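Local atomic coordinates of GGDEF and EAL domain-containing protein (Vibrio cholerae O1 str. 2010EL-1786, PDB entry 6PWK), a protein that binds the second messenger cyclic di-GMP and probably serves as a receptor that controls large surface adhesins and, with them, biofilm formation. Residues Glu254-Gln259 and Asn299-Glu304; Arg285-Thr290 and Asn322-Ala327; Gly308-Glu313 and Ala329-Asp334. All blocks are in the same frame, centred on the assembly; numbering follows the deposited sequence.

How the interactions relate
From the N terminus, helix 245-261 comes first, and interaction 1 closes a loop of about forty residues by docking it on strand 301-305. Helix 281-292 lies within that loop, yet its partner, helix 314-326, follows the strand, so interaction 2 crosses interaction 1. Helix 307-312 in turn falls between the two segments of interaction 2 and meets strand 330-336 beyond them, so interactions 2 and 3 cross as well, while 1 and 3 stand in series. The three meet around the neighbouring parallel strands 301-305 and 330-336: the helices of interaction 2 rest on strand 301-305, and interactions 1 and 3 each carry a ligand of the same magnesium ion.

Interaction 1: residues Glu254-Gln259 and Asn299-Glu304. With MG (magnesium ion), chain E.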
loop_
_atom_site.group_PDB
_atom_site.type_symbol
_atom_site.label_atom_id
_atom_site.label_comp_id
_atom_site.label_asym_id
_atom_site.label_seq_id
_atom_site.Cartn_x
_atom_site.Cartn_y
_atom_site.Cartn_z
ATOM N N GLU A 254 -18.189 14.435 11.897
ATOM C CA GLU A 254 -18.325 15.145 13.165
ATOM C C GLU A 254 -19.354 16.262 13.058
ATOM O O GLU A 254 -20.232 16.396 13.918
ATOM C CB GLU A 254 -16.969 15.698 13.606
ATOM C CG GLU A 254 -16.024 14.649 14.169
ATOM C CD GLU A 254 -14.651 15.212 14.481
ATOM O OE1 GLU A 254 -14.332 16.313 13.987
ATOM O OE2 GLU A 254 -13.892 14.551 15.220
ATOM N N ARG A 255 -19.272 17.069 11.994
ATOM C CA ARG A 255 -20.202 18.183 11.832
ATOM C C ARG A 255 -21.633 17.693 11.650
ATOM O O ARG A 255 -22.575 18.299 12.171
ATOM C CB ARG A 255 -19.777 19.052 10.648
ATOM C CG ARG A 255 -18.425 19.724 10.832
ATOM C CD ARG A 255 -18.521 20.954 11.722
ATOM N NE ARG A 255 -18.876 22.151 10.963
ATOM C CZ ARG A 255 -20.107 22.640 10.862
ATOM N NH1 ARG A 255 -21.117 22.040 11.477
ATOM N NH2 ARG A 255 -20.327 23.735 10.147
ATOM N N VAL A 256 -21.816 16.592 10.918
ATOM C CA VAL A 256 -23.156 16.048 10.717
ATOM C C VAL A 256 -23.726 15.523 12.030
ATOM O O VAL A 256 -24.901 15.746 12.345
ATOM C CB VAL A 256 -23.131 14.956 9.631
ATOM C CG1 VAL A 256 -24.435 14.177 9.628
ATOM C CG2 VAL A 256 -22.878 15.577 8.265
ATOM N N ILE A 257 -22.906 14.825 12.821
ATOM C CA ILE A 257 -23.388 14.271 14.083
ATOM C C ILE A 257 -23.746 15.387 15.059
ATOM O O ILE A 257 -24.722 15.278 15.811
ATOM C CB ILE A 257 -22.344 13.302 14.671
ATOM C CG1 ILE A 257 -22.281 12.025 13.830
ATOM C CG2 ILE A 257 -22.665 12.965 16.122
ATOM C CD1 ILE A 257 -21.251 11.028 14.303
ATOM N N GLN A 258 -22.976 16.480 15.055
ATOM C CA GLN A 258 -23.334 17.642 15.864
ATOM C C GLN A 258 -24.739 18.129 15.536
ATOM O O GLN A 258 -25.519 18.457 16.438
ATOM C CB GLN A 258 -22.326 18.772 15.650
ATOM C CG GLN A 258 -20.911 18.471 16.104
ATOM C CD GLN A 258 -19.922 19.507 15.602
ATOM O OE1 GLN A 258 -20.290 20.650 15.330
ATOM N NE2 GLN A 258 -18.662 19.107 15.463
ATOM N N GLN A 259 -25.081 18.179 14.245
ATOM C CA GLN A 259 -26.417 18.615 13.846
ATOM C C GLN A 259 -27.488 17.646 14.329
ATOM O O GLN A 259 -28.572 18.068 14.746
ATOM C CB GLN A 259 -26.482 18.777 12.327
ATOM C CG GLN A 259 -25.850 20.059 11.813
ATOM C CD GLN A 259 -26.610 21.293 12.254
ATOM O OE1 GLN A 259 -27.811 21.236 12.518
ATOM N NE2 GLN A 259 -25.910 22.419 12.342
ATOM N N ASN A 299 -28.929 5.568 14.460
ATOM C CA ASN A 299 -29.949 5.086 13.536
ATOM C C ASN A 299 -30.289 6.096 12.449
ATOM O O ASN A 299 -30.981 5.738 11.491
ATOM C CB ASN A 299 -31.215 4.700 14.305
ATOM C CG ASN A 299 -31.681 5.793 15.248
ATOM O OD1 ASN A 299 -31.301 5.823 16.420
ATOM N ND2 ASN A 299 -32.512 6.697 14.743
ATOM N N LEU A 300 -29.817 7.338 12.567
ATOM C CA LEU A 300 -30.106 8.390 11.601
ATOM C C LEU A 300 -28.934 8.662 10.663
ATOM O O LEU A 300 -28.909 9.707 10.003
ATOM C CB LEU A 300 -30.504 9.675 12.329
ATOM C CG LEU A 300 -31.749 9.623 13.216
ATOM C CD1 LEU A 300 -31.877 10.899 14.033
ATOM C CD2 LEU A 300 -32.993 9.403 12.371
ATOM N N LEU A 301 -27.967 7.750 10.588
ATOM C CA LEU A 301 -26.773 7.933 9.771
ATOM C C LEU A 301 -26.721 6.856 8.698
ATOM O O LEU A 301 -26.664 5.663 9.012
ATOM C CB LEU A 301 -25.504 7.891 10.626
ATOM C CG LEU A 301 -25.199 9.111 11.496
ATOM C CD1 LEU A 301 -23.993 8.844 12.379
ATOM C CD2 LEU A 301 -24.965 10.337 10.634
ATOM N N HIS A 302 -26.738 7.282 7.438
ATOM C CA HIS A 302 -26.513 6.406 6.295
ATOM C C HIS A 302 -25.169 6.771 5.680
ATOM O O HIS A 302 -24.940 7.933 5.330
ATOM C CB HIS A 302 -27.630 6.543 5.259
ATOM C CG HIS A 302 -28.952 6.006 5.713
ATOM N ND1 HIS A 302 -30.061 5.977 4.896
ATOM C CD2 HIS A 302 -29.342 5.475 6.896
ATOM C CE1 HIS A 302 -31.078 5.452 5.557
ATOM N NE2 HIS A 302 -30.668 5.139 6.773
ATOM N N PHE A 303 -24.283 5.790 5.555
ATOM C CA PHE A 303 -22.964 6.006 4.976
ATOM C C PHE A 303 -22.991 5.601 3.508
ATOM O O PHE A 303 -23.198 4.427 3.186
ATOM C CB PHE A 303 -21.894 5.230 5.745
ATOM C CG PHE A 303 -21.600 5.801 7.102
ATOM C CD1 PHE A 303 -20.739 6.876 7.244
ATOM C CD2 PHE A 303 -22.195 5.273 8.236
ATOM C CE1 PHE A 303 -20.471 7.410 8.490
ATOM C CE2 PHE A 303 -21.930 5.802 9.487
ATOM C CZ PHE A 303 -21.067 6.871 9.614
ATOM N N GLU A 304 -22.787 6.573 2.623
ATOM C CA GLU A 304 -22.843 6.342 1.184
ATOM C C GLU A 304 -21.454 5.941 0.703
ATOM O O GLU A 304 -20.524 6.754 0.713
ATOM C CB GLU A 304 -23.351 7.586 0.459
ATOM C CG GLU A 304 -24.096 7.278 -0.827
ATOM C CD GLU A 304 -25.187 8.289 -1.130
ATOM O OE1 GLU A 304 -24.925 9.245 -1.889
ATOM O OE2 GLU A 304 -26.307 8.132 -0.599
HETATM MG MG MG E . -23.464 10.189 -3.170
#
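Ile257 on helix 245-261 and Leu301 on strand 301-305 bring their alpha carbons to 8.4 Å, and across this gap the two segments are joined by side chains, with no hydrogen bond between them. Leu301 carries the contact. Its CB already points at the helix, and with CG anti to the carbonyl carbon (chi1 -74°) both methyls reach it, one for each of two consecutive residues. Leu301 CD2 lies 4.0 Å from Val256 CG1, the two side chains passing alongside in opposite directions. Leu301 CD1 sits 3.9 Å from Ile257 CG1, and here the two side chains cross at about a right angle, the longer isoleucine arm reaching in. Leucine suits the place because its two branches can serve two neighbours at once. At the other end of 299-304, Glu304 OE1 binds magnesium at 2.2 Å, while OE2 is held by Lys355 in a salt bridge and by Tyr353 in a hydrogen bond, two partners that probably fix the carboxylate. Around the contact, Leu301 also touches Ile271 of strand 269-272 and Leu291 of helix 281-292, and Val256 packs on Leu269 and Ile271: a helix covering two adjacent parallel strands, characteristic of the TIM-barrel-like EAL domain.

Interaction 2: residues Arg285-Thr290 and Asn322-Ala327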
loop_
_atom_site.group_PDB
_atom_site.type_symbol
_atom_site.label_atom_id
_atom_site.label_comp_id
_atom_site.label_asym_id
_atom_site.label_seq_id
_atom_site.Cartn_x
_atom_site.Cartn_y
_atom_site.Cartn_z
ATOM N N ARG A 285 -11.180 2.202 12.624
ATOM C CA ARG A 285 -11.239 2.273 14.080
ATOM C C ARG A 285 -11.943 3.542 14.539
ATOM O O ARG A 285 -12.712 3.520 15.508
ATOM C CB ARG A 285 -9.832 2.217 14.676
ATOM C CG ARG A 285 -9.148 0.870 14.601
ATOM C CD ARG A 285 -7.814 0.928 15.328
ATOM N NE ARG A 285 -7.983 1.115 16.769
ATOM C CZ ARG A 285 -7.020 1.526 17.589
ATOM N NH1 ARG A 285 -5.816 1.807 17.111
ATOM N NH2 ARG A 285 -7.263 1.664 18.885
ATOM N N TRP A 286 -11.683 4.659 13.855
ATOM C CA TRP A 286 -12.277 5.937 14.236
ATOM C C TRP A 286 -13.798 5.882 14.179
ATOM O O TRP A 286 -14.479 6.409 15.067
ATOM C CB TRP A 286 -11.740 7.041 13.324
ATOM C CG TRP A 286 -12.199 8.424 13.670
ATOM C CD1 TRP A 286 -11.545 9.331 14.454
ATOM C CD2 TRP A 286 -13.401 9.068 13.230
ATOM N NE1 TRP A 286 -12.268 10.496 14.533
ATOM C CE2 TRP A 286 -13.412 10.362 13.789
ATOM C CE3 TRP A 286 -14.470 8.676 12.419
ATOM C CZ2 TRP A 286 -14.449 11.263 13.567
ATOM C CZ3 TRP A 286 -15.500 9.573 12.198
ATOM C CH2 TRP A 286 -15.482 10.851 12.771
ATOM N N ILE A 287 -14.350 5.245 13.143
ATOM C CA ILE A 287 -15.801 5.165 13.001
ATOM C C ILE A 287 -16.414 4.416 14.178
ATOM O O ILE A 287 -17.432 4.841 14.738
ATOM C CB ILE A 287 -16.168 4.517 11.653
ATOM C CG1 ILE A 287 -16.240 5.584 10.560
ATOM C CG2 ILE A 287 -17.489 3.767 11.746
ATOM C CD1 ILE A 287 -17.378 6.567 10.749
ATOM N N SER A 288 -15.796 3.304 14.585
ATOM C CA SER A 288 -16.322 2.537 15.709
ATOM C C SER A 288 -16.270 3.342 17.001
ATOM O O SER A 288 -17.202 3.290 17.812
ATOM C CB SER A 288 -15.540 1.235 15.867
ATOM O OG SER A 288 -15.251 0.658 14.607
ATOM N N GLN A 289 -15.186 4.091 17.212
ATOM C CA GLN A 289 -15.034 4.843 18.452
ATOM C C GLN A 289 -16.021 6.001 18.528
ATOM O O GLN A 289 -16.625 6.242 19.581
ATOM C CB GLN A 289 -13.595 5.344 18.578
ATOM C CG GLN A 289 -12.555 4.237 18.655
ATOM C CD GLN A 289 -11.135 4.757 18.510
ATOM O OE1 GLN A 289 -10.907 5.838 17.968
ATOM N NE2 GLN A 289 -10.171 3.984 19.000
ATOM N N THR A 290 -16.202 6.726 17.425
ATOM C CA THR A 290 -17.101 7.877 17.447
ATOM C C THR A 290 -18.564 7.452 17.433
ATOM O O THR A 290 -19.390 8.064 18.117
ATOM C CB THR A 290 -16.804 8.802 16.267
ATOM O OG1 THR A 290 -17.026 8.101 15.037
ATOM C CG2 THR A 290 -15.367 9.282 16.322
ATOM N N ASN A 322 -19.012 -3.462 8.720
ATOM C CA ASN A 322 -19.260 -4.121 9.998
ATOM C C ASN A 322 -19.219 -3.119 11.146
ATOM O O ASN A 322 -20.096 -3.120 12.016
ATOM C CB ASN A 322 -18.243 -5.240 10.222
ATOM C CG ASN A 322 -18.467 -6.425 9.306
ATOM O OD1 ASN A 322 -19.557 -6.607 8.764
ATOM N ND2 ASN A 322 -17.437 -7.244 9.132
ATOM N N ALA A 323 -18.204 -2.250 11.157
ATOM C CA ALA A 323 -18.108 -1.233 12.199
ATOM C C ALA A 323 -19.319 -0.310 12.182
ATOM O O ALA A 323 -19.813 0.100 13.239
ATOM C CB ALA A 323 -16.821 -0.428 12.025
ATOM N N VAL A 324 -19.812 0.021 10.990
ATOM C CA VAL A 324 -20.950 0.929 10.876
ATOM C C VAL A 324 -22.218 0.269 11.404
ATOM O O VAL A 324 -22.962 0.861 12.197
ATOM C CB VAL A 324 -21.107 1.398 9.418
ATOM C CG1 VAL A 324 -22.518 1.898 9.163
ATOM C CG2 VAL A 324 -20.088 2.484 9.105
ATOM N N ARG A 325 -22.477 -0.970 10.987
ATOM C CA ARG A 325 -23.695 -1.658 11.412
ATOM C C ARG A 325 -23.630 -2.132 12.859
ATOM O O ARG A 325 -24.661 -2.163 13.538
ATOM C CB ARG A 325 -23.984 -2.837 10.483
ATOM C CG ARG A 325 -24.844 -2.471 9.282
ATOM C CD ARG A 325 -25.005 -3.635 8.321
ATOM N NE ARG A 325 -25.932 -3.308 7.241
ATOM C CZ ARG A 325 -26.126 -4.065 6.167
ATOM N NH1 ARG A 325 -25.449 -5.194 6.019
ATOM N NH2 ARG A 325 -26.990 -3.688 5.235
ATOM N N ASN A 326 -22.444 -2.502 13.353
ATOM C CA ASN A 326 -22.337 -2.922 14.749
ATOM C C ASN A 326 -22.714 -1.797 15.701
ATOM O O ASN A 326 -23.141 -2.058 16.831
ATOM C CB ASN A 326 -20.922 -3.410 15.063
ATOM C CG ASN A 326 -20.640 -4.789 14.503
ATOM O OD1 ASN A 326 -21.559 -5.560 14.225
ATOM N ND2 ASN A 326 -19.362 -5.111 14.339
ATOM N N ALA A 327 -22.564 -0.548 15.268
ATOM C CA ALA A 327 -22.841 0.610 16.103
ATOM C C ALA A 327 -24.237 1.181 15.886
ATOM O O ALA A 327 -24.545 2.252 16.420
ATOM C CB ALA A 327 -21.792 1.694 15.857
#
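Ser288 and Ala323 mark the place where helices 281-292 and 314-326 come together, with alpha carbons 5.5 Å apart. The short segments run nearly parallel, at 6°, and their axes approach to 8.9 Å; small residues on both sides suit such a close meeting of backbones.

The apolar part of the contact is made by methyl groups of Ile287, Val324 and Ala323. Ile287 turns its CG2, anti to the backbone N, to Val324 CG2 at 3.9 Å, and the same methyl lies 4.3 Å from Ala323 CB. Isoleucine and valine, both beta-branched, carry methyls close to the helix backbone and fill the seam on its buried side. Both also pack on Phe303 of strand 301-305.

The polar edge of the seam belongs to Ser288. Its OG lies beside Ala323 CB, but its hydrogen bond goes back to Ile284 O in its own helix, so the hydroxyl is satisfied without a polar partner across the contact.

Within helix 281-292, Trp286 O is gripped by two donors of one residue: Thr290 N at 2.9 Å and Thr290 OG1 at 3.1 Å. The hydroxyl is tilted 29° from the carbonyl plane. The same threonine side chain (chi1 62°) lays its CG2 over the centre of one face of the Trp286 ring, while the indole itself packs on helix 245-261. Arg285 forms a salt bridge with Glu348 of the second subunit and a hydrogen bond with His315 of the second subunit.

Neighbouring, nearly parallel helices covering parallel strands are the architecture of the TIM-barrel-like EAL domain, and this seam belongs to its outer helical layer.

Interaction 3: residues Gly308-Glu313 and Ala329-Asp334; sequences GCFVNE and ADFGVD. With MG (magnesium ion), chain E; C2E (9,9'-[(2R,3R,3aS,5S,7aR,9R,10R,10aS,12S,14aR)-3,5,10,12-tetrahydroxy-5,12-dioxidooctahydro-2H,7H-difuro[3,2-d:3',2'-j][1,3,7,9,2,8]tetraoxadiphosphacyclododecine-2,9-diyl]bis(2-amino-1,9-dihydro-6H-purin-6-one)), chain C.
Asp330 OD1 is gripped by two groups: the Phe331 backbone N at 2.7 Å, on the anti side and 28° out of the carboxylate plane, and Arg325 NE in a salt bridge. This probably steadies the start of strand 330-336, whose next residues meet Phe310 of helix 307-312. The short helix and strand segments stand nearly at right angles with axes 10.3 Å apart, a gap that a large, flat phenylalanine can span. Phe310 puts its far end down on the strand: CE2 lies 3.7 Å from Val333 CG2, which approaches obliquely, while Phe331 CD1 sits at the ring edge, 4.1 Å from Phe310 CZ. With CG between its backbone N and carbonyl carbon (chi1 63°), Phe331 turns its CD1 and CE1 side to Phe310, the ring planes inclined by about 30°. Asp334 binds magnesium through OD1 at 2.4 Å and OD2 at 2.3 Å, and the metal also takes the cyclic di-GMP phosphate oxygen O2P at 2.1 Å; Glu218, Asn272 and Glu304 complete the site. Strand 330-336 is hydrogen-bonded to Phe303 and Ile305 on one neighbouring strand and to Lys355 on another, while Phe349, edge-to-face, and Tyr345 add further rings around Phe310.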
loop_
_atom_site.group_PDB
_atom_site.type_symbol
_atom_site.label_atom_id
_atom_site.label_comp_id
_atom_site.label_asym_id
_atom_site.label_seq_id
_atom_site.Cartn_x
_atom_site.Cartn_y
_atom_site.Cartn_z
ATOM N N GLY A 308 -17.083 1.556 -6.407
ATOM C CA GLY A 308 -15.697 1.164 -6.593
ATOM C C GLY A 308 -15.078 0.542 -5.356
ATOM O O GLY A 308 -14.174 -0.289 -5.463
ATOM N N CYS A 309 -15.549 0.932 -4.169
ATOM C CA CYS A 309 -15.056 0.320 -2.939
ATOM C C CYS A 309 -15.394 -1.162 -2.888
ATOM O O CYS A 309 -14.537 -1.998 -2.586
ATOM C CB CYS A 309 -15.639 1.029 -1.719
ATOM S SG CYS A 309 -14.842 2.568 -1.274
ATOM N N PHE A 310 -16.650 -1.505 -3.180
ATOM C CA PHE A 310 -17.099 -2.882 -3.007
ATOM C C PHE A 310 -16.405 -3.836 -3.972
ATOM O O PHE A 310 -16.171 -5.000 -3.627
ATOM C CB PHE A 310 -18.615 -2.965 -3.184
ATOM C CG PHE A 310 -19.394 -2.269 -2.104
ATOM C CD1 PHE A 310 -19.709 -2.923 -0.923
ATOM C CD2 PHE A 310 -19.824 -0.962 -2.273
ATOM C CE1 PHE A 310 -20.429 -2.287 0.070
ATOM C CE2 PHE A 310 -20.545 -0.322 -1.285
ATOM C CZ PHE A 310 -20.847 -0.983 -0.113
ATOM N N VAL A 311 -16.065 -3.373 -5.174
ATOM C CA VAL A 311 -15.480 -4.273 -6.163
ATOM C C VAL A 311 -13.953 -4.237 -6.146
ATOM O O VAL A 311 -13.312 -5.219 -6.530
ATOM C CB VAL A 311 -16.031 -3.957 -7.568
ATOM C CG1 VAL A 311 -17.429 -3.361 -7.478
ATOM C CG2 VAL A 311 -15.092 -3.039 -8.345
ATOM N N ASN A 312 -13.350 -3.132 -5.703
ATOM C CA ASN A 312 -11.897 -3.017 -5.677
ATOM C C ASN A 312 -11.303 -3.222 -4.292
ATOM O O ASN A 312 -10.198 -3.763 -4.183
ATOM C CB ASN A 312 -11.460 -1.647 -6.211
ATOM C CG ASN A 312 -11.894 -1.413 -7.646
ATOM O OD1 ASN A 312 -11.830 -2.314 -8.482
ATOM N ND2 ASN A 312 -12.341 -0.196 -7.936
ATOM N N GLU A 313 -12.000 -2.809 -3.237
ATOM C CA GLU A 313 -11.533 -2.981 -1.860
ATOM C C GLU A 313 -12.618 -3.647 -1.022
ATOM O O GLU A 313 -13.131 -3.058 -0.066
ATOM C CB GLU A 313 -11.131 -1.636 -1.257
ATOM C CG GLU A 313 -10.080 -0.870 -2.049
ATOM C CD GLU A 313 -8.703 -1.503 -1.966
ATOM O OE1 GLU A 313 -8.505 -2.400 -1.120
ATOM O OE2 GLU A 313 -7.815 -1.100 -2.748
ATOM N N ALA A 329 -25.725 1.959 12.814
ATOM C CA ALA A 329 -25.880 2.736 11.598
ATOM C C ALA A 329 -26.057 1.784 10.416
ATOM O O ALA A 329 -26.176 0.565 10.585
ATOM C CB ALA A 329 -24.688 3.677 11.417
ATOM N N ASP A 330 -26.077 2.342 9.207
ATOM C CA ASP A 330 -26.236 1.539 8.004
ATOM C C ASP A 330 -25.496 2.220 6.858
ATOM O O ASP A 330 -24.912 3.294 7.021
ATOM C CB ASP A 330 -27.717 1.325 7.678
ATOM C CG ASP A 330 -27.979 -0.016 7.026
ATOM O OD1 ASP A 330 -27.034 -0.586 6.439
ATOM O OD2 ASP A 330 -29.128 -0.501 7.100
ATOM N N PHE A 331 -25.531 1.585 5.686
ATOM C CA PHE A 331 -24.749 2.051 4.550
ATOM C C PHE A 331 -25.483 1.748 3.251
ATOM O O PHE A 331 -26.382 0.904 3.201
ATOM C CB PHE A 331 -23.355 1.410 4.531
ATOM C CG PHE A 331 -23.378 -0.085 4.369
ATOM C CD1 PHE A 331 -23.319 -0.663 3.110
ATOM C CD2 PHE A 331 -23.461 -0.912 5.476
ATOM C CE1 PHE A 331 -23.344 -2.037 2.960
ATOM C CE2 PHE A 331 -23.485 -2.285 5.332
ATOM C CZ PHE A 331 -23.427 -2.849 4.073
ATOM N N GLY A 332 -25.071 2.447 2.190
ATOM C CA GLY A 332 -25.602 2.231 0.860
ATOM C C GLY A 332 -24.513 2.378 -0.185
ATOM O O GLY A 332 -23.358 2.668 0.133
ATOM N N VAL A 333 -24.905 2.171 -1.442
ATOM C CA VAL A 333 -23.995 2.227 -2.583
ATOM C C VAL A 333 -24.294 3.489 -3.380
ATOM O O VAL A 333 -25.460 3.856 -3.566
ATOM C CB VAL A 333 -24.121 0.969 -3.464
ATOM C CG1 VAL A 333 -23.050 0.969 -4.549
ATOM C CG2 VAL A 333 -24.022 -0.283 -2.606
ATOM N N ASP A 334 -23.239 4.153 -3.855
ATOM C CA ASP A 334 -23.373 5.475 -4.458
ATOM C C ASP A 334 -23.375 5.446 -5.984
ATOM O O ASP A 334 -24.259 6.037 -6.612
ATOM C CB ASP A 334 -22.252 6.391 -3.950
ATOM C CG ASP A 334 -22.620 7.863 -4.026
ATOM O OD1 ASP A 334 -23.728 8.182 -4.507
ATOM O OD2 ASP A 334 -21.801 8.703 -3.596
HETATM MG MG MG E . -23.464 10.189 -3.170
HETATM P P1 C2E C . -22.387 12.588 -5.610
HETATM O O2P C2E C . -22.524 11.470 -4.612
HETATM O O1P C2E C . -22.892 12.016 -6.905
HETATM O "O5'" C2E C . -23.405 13.827 -5.279
HETATM C "C5'" C2E C . -24.250 14.268 -6.289
HETATM C "C4'" C2E C . -23.555 15.490 -6.949
HETATM O "O4'" C2E C . -24.236 15.898 -7.979
HETATM C "C3'" C2E C . -23.562 16.705 -6.004
HETATM O "O3'" C2E C . -22.689 17.594 -6.510
HETATM C "C2'" C2E C . -24.983 17.240 -6.240
HETATM O "O2'" C2E C . -25.089 18.646 -5.758
HETATM C "C1'" C2E C . -24.984 17.260 -7.543
HETATM N N9 C2E C . -26.217 17.239 -8.287
HETATM C C8 C2E C . -27.063 16.863 -7.297
HETATM N N7 C2E C . -28.300 16.784 -7.852
HETATM C C5 C2E C . -28.212 17.092 -9.141
HETATM C C6 C2E C . -29.225 17.178 -10.296
HETATM O O6 C2E C . -30.376 16.953 -10.134
HETATM N N1 C2E C . -28.779 17.547 -11.605
HETATM C C2 C2E C . -27.394 17.836 -11.875
HETATM N N2 C2E C . -26.885 18.214 -13.190
HETATM N N3 C2E C . -26.464 17.740 -10.762
HETATM C C4 C2E C . -26.915 17.363 -9.399
HETATM P P11 C2E C . -21.591 18.128 -5.386
HETATM O O21 C2E C . -22.099 18.977 -4.251
HETATM O O11 C2E C . -20.620 19.005 -6.135
HETATM O O5A C2E C . -20.833 16.721 -4.975
HETATM C C5A C2E C . -19.974 16.262 -5.983
HETATM C C4A C2E C . -19.245 15.068 -5.517
HETATM O O4A C2E C . -18.414 15.406 -4.568
HETATM C C3A C2E C . -20.313 13.943 -4.860
HETATM O O3A C2E C . -20.821 13.021 -5.933
HETATM C C2A C2E C . -19.666 13.315 -4.032
HETATM O O2A C2E C . -19.005 12.127 -4.681
HETATM C C1A C2E C . -18.559 14.368 -3.479
HETATM N N91 C2E C . -18.958 14.906 -2.350
HETATM C C81 C2E C . -19.816 15.916 -2.138
HETATM N N71 C2E C . -19.883 16.081 -0.804
HETATM C C51 C2E C . -19.083 15.190 -0.224
HETATM C C61 C2E C . -18.755 14.905 1.236
HETATM O O61 C2E C . -19.273 15.560 2.069
HETATM N N11 C2E C . -17.841 13.865 1.595
HETATM C C21 C2E C . -17.217 13.074 0.572
HETATM N N21 C2E C . -16.286 12.017 0.941
HETATM N N31 C2E C . -17.541 13.355 -0.827
HETATM C C41 C2E C . -18.496 14.443 -1.192
#